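Local coordinates for polyketide synthase PksL (PDB 5E1V), which probably dehydrates beta-hydroxyacyl intermediates through its dehydratase domain during assembly of the polyketide bacillaene in Bacillus subtilis, at residues Glu66-Gln76 / Ile87-Asp96. Sequence-based numbering, arbitrary orientation.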
loop_
_atom_site.group_PDB
_atom_site.type_symbol
_atom_site.label_atom_id
_atom_site.label_comp_id
_atom_site.label_asym_id
_atom_site.label_seq_id
_atom_site.Cartn_x
_atom_site.Cartn_y
_atom_site.Cartn_z
ATOM N N GLU A 66 -17.856 10.241 -0.212
ATOM C CA GLU A 66 -18.083 11.473 0.530
ATOM C C GLU A 66 -19.342 11.398 1.388
ATOM O O GLU A 66 -20.271 10.586 1.153
ATOM C CB GLU A 66 -18.120 12.676 -0.426
ATOM C CG GLU A 66 -19.338 12.624 -1.309
ATOM C CD GLU A 66 -19.574 13.897 -2.115
ATOM O OE1 GLU A 66 -18.832 14.888 -1.966
ATOM O OE2 GLU A 66 -20.517 13.871 -2.912
ATOM N N GLN A 67 -19.367 12.287 2.362
ATOM C CA GLN A 67 -20.490 12.465 3.241
ATOM C C GLN A 67 -20.835 11.080 3.803
ATOM O O GLN A 67 -19.917 10.396 4.318
ATOM C CB GLN A 67 -21.658 13.131 2.500
ATOM C CG GLN A 67 -21.409 14.528 1.952
ATOM C CD GLN A 67 -22.630 14.974 1.119
ATOM O OE1 GLN A 67 -23.204 14.186 0.350
ATOM N NE2 GLN A 67 -23.066 16.195 1.310
ATOM N N ASP A 68 -22.082 10.669 3.643
ATOM C CA ASP A 68 -22.597 9.386 4.125
ATOM C C ASP A 68 -22.676 8.320 3.052
ATOM O O ASP A 68 -23.291 7.293 3.283
ATOM C CB ASP A 68 -23.993 9.504 4.783
ATOM C CG ASP A 68 -25.066 10.116 3.869
ATOM O OD1 ASP A 68 -24.738 10.828 2.960
ATOM O OD2 ASP A 68 -26.263 9.951 4.133
ATOM N N ALA A 69 -22.071 8.554 1.881
ATOM C CA ALA A 69 -22.185 7.601 0.754
ATOM C C ALA A 69 -21.395 6.318 1.129
ATOM O O ALA A 69 -20.405 6.375 1.874
ATOM C CB ALA A 69 -21.630 8.206 -0.526
ATOM N N VAL A 70 -21.902 5.164 0.719
ATOM C CA VAL A 70 -21.219 3.871 1.067
ATOM C C VAL A 70 -20.855 3.230 -0.248
ATOM O O VAL A 70 -21.715 3.249 -1.136
ATOM C CB VAL A 70 -22.150 2.898 1.813
ATOM C CG1 VAL A 70 -21.488 1.526 1.982
ATOM C CG2 VAL A 70 -22.562 3.421 3.173
ATOM N N ILE A 71 -19.635 2.703 -0.411
ATOM C CA ILE A 71 -19.310 1.943 -1.584
ATOM C C ILE A 71 -19.316 0.448 -1.164
ATOM O O ILE A 71 -18.550 -0.006 -0.313
ATOM C CB ILE A 71 -17.969 2.345 -2.275
ATOM C CG1 ILE A 71 -18.071 3.636 -3.125
ATOM C CG2 ILE A 71 -17.502 1.211 -3.224
ATOM C CD1 ILE A 71 -18.778 4.806 -2.517
ATOM N N VAL A 72 -20.202 -0.312 -1.788
ATOM C CA VAL A 72 -20.299 -1.715 -1.493
ATOM C C VAL A 72 -19.414 -2.407 -2.515
ATOM O O VAL A 72 -19.757 -2.435 -3.697
ATOM C CB VAL A 72 -21.730 -2.178 -1.572
ATOM C CG1 VAL A 72 -21.783 -3.673 -1.300
ATOM C CG2 VAL A 72 -22.591 -1.372 -0.564
ATOM N N LEU A 73 -18.257 -2.889 -2.067
ATOM C CA LEU A 73 -17.213 -3.417 -2.928
ATOM C C LEU A 73 -17.245 -4.945 -2.910
ATOM O O LEU A 73 -17.024 -5.578 -1.880
ATOM C CB LEU A 73 -15.822 -2.860 -2.527
ATOM C CG LEU A 73 -14.602 -3.106 -3.465
ATOM C CD1 LEU A 73 -14.720 -2.340 -4.761
ATOM C CD2 LEU A 73 -13.242 -2.726 -2.846
ATOM N N ASN A 74 -17.519 -5.513 -4.071
ATOM C CA ASN A 74 -17.603 -6.933 -4.248
ATOM C C ASN A 74 -16.278 -7.379 -4.782
ATOM O O ASN A 74 -15.852 -6.879 -5.847
ATOM C CB ASN A 74 -18.748 -7.207 -5.213
ATOM C CG ASN A 74 -20.037 -7.480 -4.492
ATOM O OD1 ASN A 74 -20.104 -7.434 -3.266
ATOM N ND2 ASN A 74 -21.060 -7.838 -5.249
ATOM N N ILE A 75 -15.561 -8.217 -4.006
ATOM C CA ILE A 75 -14.277 -8.793 -4.451
ATOM C C ILE A 75 -14.513 -10.260 -4.817
ATOM O O ILE A 75 -14.925 -11.032 -3.964
ATOM C CB ILE A 75 -13.156 -8.595 -3.436
ATOM C CG1 ILE A 75 -13.020 -7.107 -3.148
ATOM C CG2 ILE A 75 -11.801 -9.054 -3.940
ATOM C CD1 ILE A 75 -12.408 -6.859 -1.832
ATOM N N GLN A 76 -14.325 -10.606 -6.095
ATOM C CA GLN A 76 -14.409 -12.031 -6.509
ATOM C C GLN A 76 -13.014 -12.535 -6.941
ATOM O O GLN A 76 -12.311 -11.848 -7.733
ATOM C CB GLN A 76 -15.357 -12.181 -7.653
ATOM C CG GLN A 76 -16.727 -11.623 -7.374
ATOM C CD GLN A 76 -17.759 -12.132 -8.363
ATOM O OE1 GLN A 76 -17.569 -13.172 -9.012
ATOM N NE2 GLN A 76 -18.848 -11.411 -8.480
ATOM N N ILE A 87 -8.627 -11.889 -9.651
ATOM C CA ILE A 87 -9.360 -11.075 -8.672
ATOM C C ILE A 87 -9.940 -9.857 -9.385
ATOM O O ILE A 87 -9.276 -9.186 -10.139
ATOM C CB ILE A 87 -8.352 -10.595 -7.585
ATOM C CG1 ILE A 87 -7.686 -11.757 -6.848
ATOM C CG2 ILE A 87 -9.047 -9.722 -6.534
ATOM C CD1 ILE A 87 -6.362 -11.335 -6.282
ATOM N N THR A 88 -11.188 -9.540 -9.114
ATOM C CA THR A 88 -11.761 -8.288 -9.623
ATOM C C THR A 88 -12.542 -7.593 -8.462
ATOM O O THR A 88 -13.158 -8.274 -7.614
ATOM C CB THR A 88 -12.765 -8.636 -10.748
ATOM O OG1 THR A 88 -13.776 -9.423 -10.100
ATOM C CG2 THR A 88 -12.161 -9.467 -11.826
ATOM N N ALA A 89 -12.443 -6.263 -8.345
ATOM C CA ALA A 89 -13.159 -5.621 -7.293
ATOM C C ALA A 89 -14.022 -4.545 -7.965
ATOM O O ALA A 89 -13.528 -3.644 -8.585
ATOM C CB ALA A 89 -12.250 -5.009 -6.300
ATOM N N LYS A 90 -15.306 -4.720 -7.853
ATOM C CA LYS A 90 -16.226 -3.792 -8.488
ATOM C C LYS A 90 -17.216 -3.328 -7.418
ATOM O O LYS A 90 -17.665 -4.108 -6.589
ATOM C CB LYS A 90 -16.928 -4.481 -9.655
ATOM C CG LYS A 90 -17.318 -5.892 -9.367
ATOM C CD LYS A 90 -17.918 -6.574 -10.606
ATOM C CE LYS A 90 -16.870 -7.151 -11.519
ATOM N NZ LYS A 90 -16.933 -8.630 -11.457
ATOM N N GLY A 91 -17.557 -2.053 -7.455
ATOM C CA GLY A 91 -18.354 -1.499 -6.449
ATOM C C GLY A 91 -19.541 -0.651 -6.950
ATOM O O GLY A 91 -19.538 -0.077 -8.033
ATOM N N ILE A 92 -20.520 -0.600 -6.100
ATOM C CA ILE A 92 -21.718 0.229 -6.278
ATOM C C ILE A 92 -21.860 1.220 -5.128
ATOM O O ILE A 92 -21.827 0.826 -3.981
ATOM C CB ILE A 92 -22.956 -0.708 -6.227
ATOM C CG1 ILE A 92 -22.816 -1.785 -7.312
ATOM C CG2 ILE A 92 -24.218 0.128 -6.344
ATOM C CD1 ILE A 92 -23.803 -2.958 -7.287
ATOM N N GLU A 93 -22.092 2.481 -5.436
ATOM C CA GLU A 93 -22.308 3.478 -4.422
ATOM C C GLU A 93 -23.773 3.609 -3.954
ATOM O O GLU A 93 -24.654 3.829 -4.758
ATOM C CB GLU A 93 -21.819 4.828 -4.933
ATOM C CG GLU A 93 -21.962 5.918 -3.848
ATOM C CD GLU A 93 -22.371 7.281 -4.362
ATOM O OE1 GLU A 93 -23.530 7.435 -4.773
ATOM O OE2 GLU A 93 -21.572 8.232 -4.274
ATOM N N LYS A 94 -24.003 3.496 -2.649
ATOM C CA LYS A 94 -25.329 3.526 -2.062
ATOM C C LYS A 94 -25.419 4.788 -1.259
ATOM O O LYS A 94 -24.524 5.154 -0.490
ATOM C CB LYS A 94 -25.611 2.298 -1.205
ATOM C CG LYS A 94 -25.920 1.053 -2.023
ATOM C CD LYS A 94 -26.313 -0.143 -1.153
ATOM C CE LYS A 94 -26.145 -1.451 -1.923
ATOM N NZ LYS A 94 -26.513 -2.638 -1.101
ATOM N N ARG A 95 -26.495 5.513 -1.472
ATOM C CA ARG A 95 -26.656 6.721 -0.730
ATOM C C ARG A 95 -28.121 7.065 -0.695
ATOM O O ARG A 95 -28.989 6.308 -1.159
ATOM C CB ARG A 95 -25.872 7.839 -1.393
ATOM C CG ARG A 95 -25.327 8.887 -0.430
ATOM C CD ARG A 95 -25.414 10.265 -1.044
ATOM N NE ARG A 95 -24.422 10.407 -2.109
ATOM C CZ ARG A 95 -23.362 11.223 -2.079
ATOM N NH1 ARG A 95 -22.510 11.269 -3.117
ATOM N NH2 ARG A 95 -23.146 11.988 -1.034
ATOM N N ASP A 96 -28.361 8.225 -0.126
ATOM C CA ASP A 96 -29.653 8.892 -0.117
ATOM C C ASP A 96 -29.288 10.252 0.527
ATOM O O ASP A 96 -29.049 10.248 1.733
ATOM C CB ASP A 96 -30.632 8.106 0.756
ATOM C CG ASP A 96 -31.327 6.934 -0.004
ATOM O OD1 ASP A 96 -31.275 5.798 0.505
ATOM O OD2 ASP A 96 -31.875 7.108 -1.115
HETATM O O HOH W 1 -19.021 8.668 -2.714
#
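Bends at chi2 (-142°) and chi3 (-72°) turn the Arg95 side chain back over Ala69 and bring its guanidinium to Glu66, while Glu93, with CG anti to the backbone N, bends at chi2 toward the same group. The two strands 70-76 and 87-94 form an antiparallel beta hairpin of the double hotdog fold of polyketide synthase dehydratases; a type II' beta turn from Glu66 to Ala69 leads into the first. Ala69 CB lies over the centre of one guanidinium face, 3.8 Å above its plane. At the edge, Arg95 NH1 gives a long hydrogen bond of 3.3 Å to the anti lone pair of Glu66 OE2 within a salt bridge, the carboxylate standing 74° from the guanidinium plane. Glu93 OE2 forms a second salt bridge with Arg95 NH1, at 3.4 Å, and one water joins this oxygen to Glu66 N, so NH1 is shared by a carboxylate from the turn and one from strand 87-94. With an alanine in place of Arg95, Glu66 and Glu93 would probably lose their shared positive partner, and one side of the Ala69 methyl its cover. Along the strands from there, paired backbone hydrogen bonds link Val70 with Lys94, Val72 with Ile92, Asn74 with Lys90 and Gln76 with Thr88. On the face bearing Val72, its CG2 rests 3.8 Å from CE of the extended Lys94 chain; Asn74 OD1 is hydrogen-bonded to Gln8 NE2 on the neighbouring strand 4-11. The other face is largely apolar: Ile71 CD1 packs on the Glu93 methylenes, and Ala89 CB fits against both Leu73 CD1 and Ile75 CG1. Helix 34-44 lies against this face, touching Ile75 and Ile87. Farther along, Ile75 and Ile87 run alongside one another, their CG2 methyls 3.8 Å apart.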